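Local coordinates for protein ADP compounds hydrolase NudE (PDB 1VHZ) that hydrolyses ADP-ribose, NADH and the dinucleotides Ap3A and Ap2A as a magnesium-dependent, homodimeric member of the Nudix hydrolase family, at residues A[42-47]-A[120-125]. Sequence-based numbering, arbitrary orientation.
With APR (adenosine-5-diphosphoribose), chain C.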
loop_
_atom_site.group_PDB
_atom_site.type_symbol
_atom_site.label_atom_id
_atom_site.label_comp_id
_atom_site.label_asym_id
_atom_site.label_seq_id
_atom_site.Cartn_x
_atom_site.Cartn_y
_atom_site.Cartn_z
ATOM N N GLU A 42 -13.685 5.914 -11.696
ATOM C CA GLU A 42 -14.169 4.610 -11.241
ATOM C C GLU A 42 -13.460 4.278 -9.928
ATOM O O GLU A 42 -12.309 4.665 -9.741
ATOM C CB GLU A 42 -13.952 3.522 -12.265
ATOM C CG GLU A 42 -14.966 3.482 -13.388
ATOM C CD GLU A 42 -14.880 2.205 -14.201
ATOM O OE1 GLU A 42 -13.906 1.444 -14.000
ATOM O OE2 GLU A 42 -15.785 1.981 -15.027
ATOM N N ARG A 43 -14.165 3.617 -9.025
ATOM C CA ARG A 43 -13.605 3.239 -7.744
ATOM C C ARG A 43 -14.369 2.029 -7.183
ATOM O O ARG A 43 -15.459 1.685 -7.630
ATOM C CB ARG A 43 -13.714 4.356 -6.676
ATOM C CG ARG A 43 -15.171 4.631 -6.313
ATOM C CD ARG A 43 -15.329 5.709 -5.258
ATOM N NE ARG A 43 -16.721 5.821 -4.844
ATOM C CZ ARG A 43 -17.293 6.815 -4.191
ATOM N NH1 ARG A 43 -18.581 6.734 -3.883
ATOM N NH2 ARG A 43 -16.607 7.897 -3.833
ATOM N N MET A 44 -13.766 1.492 -6.134
ATOM C CA MET A 44 -14.401 0.369 -5.442
ATOM C C MET A 44 -15.399 0.968 -4.452
ATOM O O MET A 44 -15.130 2.042 -3.899
ATOM C CB MET A 44 -13.372 -0.526 -4.774
ATOM C CG MET A 44 -13.535 -1.976 -5.261
ATOM S SD MET A 44 -12.997 -2.146 -6.960
ATOM C CE MET A 44 -14.260 -3.187 -7.654
ATOM N N ARG A 45 -16.573 0.374 -4.330
ATOM C CA ARG A 45 -17.575 0.892 -3.416
ATOM C C ARG A 45 -16.956 1.167 -2.043
ATOM O O ARG A 45 -16.313 0.312 -1.459
ATOM C CB ARG A 45 -18.753 -0.074 -3.274
ATOM C CG ARG A 45 -19.905 0.487 -2.460
ATOM C CD ARG A 45 -21.208 -0.248 -2.755
ATOM N NE ARG A 45 -22.368 0.579 -2.438
ATOM C CZ ARG A 45 -22.739 0.961 -1.222
ATOM N NH1 ARG A 45 -22.043 0.593 -0.152
ATOM N NH2 ARG A 45 -23.818 1.722 -1.056
ATOM N N PRO A 46 -17.163 2.376 -1.542
ATOM C CA PRO A 46 -16.672 2.786 -0.255
ATOM C C PRO A 46 -17.260 1.935 0.863
ATOM O O PRO A 46 -18.451 1.642 0.915
ATOM C CB PRO A 46 -17.103 4.239 -0.092
ATOM C CG PRO A 46 -17.543 4.687 -1.431
ATOM C CD PRO A 46 -17.942 3.460 -2.206
ATOM N N THR A 47 -16.383 1.546 1.777
ATOM C CA THR A 47 -16.795 0.744 2.920
ATOM C C THR A 47 -16.135 1.291 4.181
ATOM O O THR A 47 -15.129 1.999 4.103
ATOM C CB THR A 47 -16.394 -0.731 2.728
ATOM O OG1 THR A 47 -16.709 -1.472 3.908
ATOM C CG2 THR A 47 -14.902 -0.837 2.446
ATOM N N SER A 120 -7.217 6.642 -4.178
ATOM C CA SER A 120 -7.811 7.108 -5.428
ATOM C C SER A 120 -8.882 6.124 -5.897
ATOM O O SER A 120 -9.850 6.521 -6.533
ATOM C CB SER A 120 -6.744 7.242 -6.522
ATOM O OG SER A 120 -6.102 8.504 -6.426
ATOM N N TYR A 121 -8.695 4.840 -5.621
ATOM C CA TYR A 121 -9.598 3.781 -5.997
ATOM C C TYR A 121 -10.233 3.032 -4.844
ATOM O O TYR A 121 -11.278 2.398 -5.027
ATOM C CB TYR A 121 -8.840 2.735 -6.868
ATOM C CG TYR A 121 -8.137 3.427 -8.022
ATOM C CD1 TYR A 121 -8.835 3.814 -9.153
ATOM C CD2 TYR A 121 -6.794 3.759 -7.919
ATOM C CE1 TYR A 121 -8.197 4.481 -10.183
ATOM C CE2 TYR A 121 -6.150 4.432 -8.942
ATOM C CZ TYR A 121 -6.860 4.790 -10.069
ATOM O OH TYR A 121 -6.214 5.454 -11.086
ATOM N N PHE A 122 -9.602 3.001 -3.672
ATOM C CA PHE A 122 -10.140 2.266 -2.529
ATOM C C PHE A 122 -10.193 3.144 -1.286
ATOM O O PHE A 122 -9.325 4.011 -1.113
ATOM C CB PHE A 122 -9.279 1.033 -2.195
ATOM C CG PHE A 122 -8.816 0.252 -3.392
ATOM C CD1 PHE A 122 -7.583 0.521 -3.969
ATOM C CD2 PHE A 122 -9.618 -0.719 -3.964
ATOM C CE1 PHE A 122 -7.153 -0.176 -5.087
ATOM C CE2 PHE A 122 -9.194 -1.415 -5.081
ATOM C CZ PHE A 122 -7.964 -1.140 -5.646
ATOM N N SER A 123 -11.114 2.876 -0.379
ATOM C CA SER A 123 -11.207 3.665 0.845
ATOM C C SER A 123 -10.815 2.859 2.079
ATOM O O SER A 123 -10.981 3.339 3.214
ATOM C CB SER A 123 -12.656 4.157 1.008
ATOM O OG SER A 123 -13.514 3.020 1.089
ATOM N N SER A 124 -10.273 1.667 1.913
ATOM C CA SER A 124 -9.906 0.828 3.042
ATOM C C SER A 124 -8.744 1.318 3.891
ATOM O O SER A 124 -7.768 1.856 3.398
ATOM C CB SER A 124 -9.582 -0.600 2.548
ATOM O OG SER A 124 -9.915 -1.507 3.594
ATOM N N LYS A 125 -8.813 1.077 5.194
ATOM C CA LYS A 125 -7.804 1.445 6.149
ATOM C C LYS A 125 -7.200 0.172 6.777
ATOM O O LYS A 125 -7.925 -0.782 7.045
ATOM C CB LYS A 125 -8.319 2.258 7.338
ATOM C CG LYS A 125 -9.266 3.386 7.053
ATOM C CD LYS A 125 -8.570 4.576 6.422
ATOM C CE LYS A 125 -9.573 5.726 6.257
ATOM N NZ LYS A 125 -9.229 6.519 5.046
HETATM N N1 APR C . -10.848 6.820 -11.893
HETATM C C2 APR C . -10.395 7.255 -13.153
HETATM N N3 APR C . -9.386 8.091 -13.406
HETATM C C4 APR C . -8.743 8.557 -12.238
HETATM C C5 APR C . -9.062 8.225 -10.905
HETATM C C6 APR C . -10.194 7.291 -10.730
HETATM N N6 APR C . -10.620 6.883 -9.533
HETATM N N7 APR C . -8.210 8.875 -10.027
HETATM C C8 APR C . -7.393 9.585 -10.815
HETATM N N9 APR C . -7.676 9.425 -12.146
HETATM C "C1'" APR C . -6.974 10.065 -13.465
HETATM C "C2'" APR C . -7.120 11.612 -13.400
HETATM O "O2'" APR C . -7.268 12.107 -14.716
HETATM C "C3'" APR C . -5.767 12.140 -12.796
HETATM O "O3'" APR C . -5.136 13.062 -13.673
HETATM O "O4'" APR C . -5.597 9.859 -13.358
HETATM C "C4'" APR C . -4.895 10.967 -12.606
HETATM C "C5'" APR C . -3.608 11.267 -13.269
#
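The exocyclic amine N6 of the bound ADP-ribose is gripped by backbone carbonyls from both segments, donating to E42 O at 2.8 Å and to S120 O at 3.1 Å. It illustrates how the N1/N6 edge of an adenine can be bonded by backbone atoms: E42 N completes the pattern by giving its hydrogen to ring atom N1 at 3.0 Å, so the edge strand 38-44 of the three-stranded antiparallel sheet and the loop joining strands 104-116 and 125-136 of the Nudix fold close together on the base. A donor facing the N1 acceptor, beside two acceptors facing the N6 donor, is consistent with the adenine of the enzyme's substrates. Y121 flanks the same group. With CG beside its backbone N and anti to the carbonyl carbon (chi1 -52°), its ring brings CE1 to 3.5 Å from N6, approaching obliquely, while E42 O lies at the ring edge near its plane. Replacing Y121 with alanine removes the ring that borders N6 and C6, and the adenine would probably be held less firmly against turning.

Beyond the base, residues 42-47 and 120-123 run in nearly the same direction, joined by M44 N to Y121 O, a nearly straight bond (173°). M44 sets CB 3.8 Å from F122 CD2, and its sulfur makes an oblique Met-aromatic contact with that ring. The carboxylate of E42 turns instead to the second subunit, bonding S21 and backbone nitrogens there; R43 pairs with E27 and with E73 of the second subunit, so the adenine site is built close to the dimer interface. At the far end, S123 places OG between its backbone N and carbonyl carbon (chi1 60°), where it accepts the hydrogen of T47 N, with OG 3.3 Å from that nitrogen, and touches P46 CA.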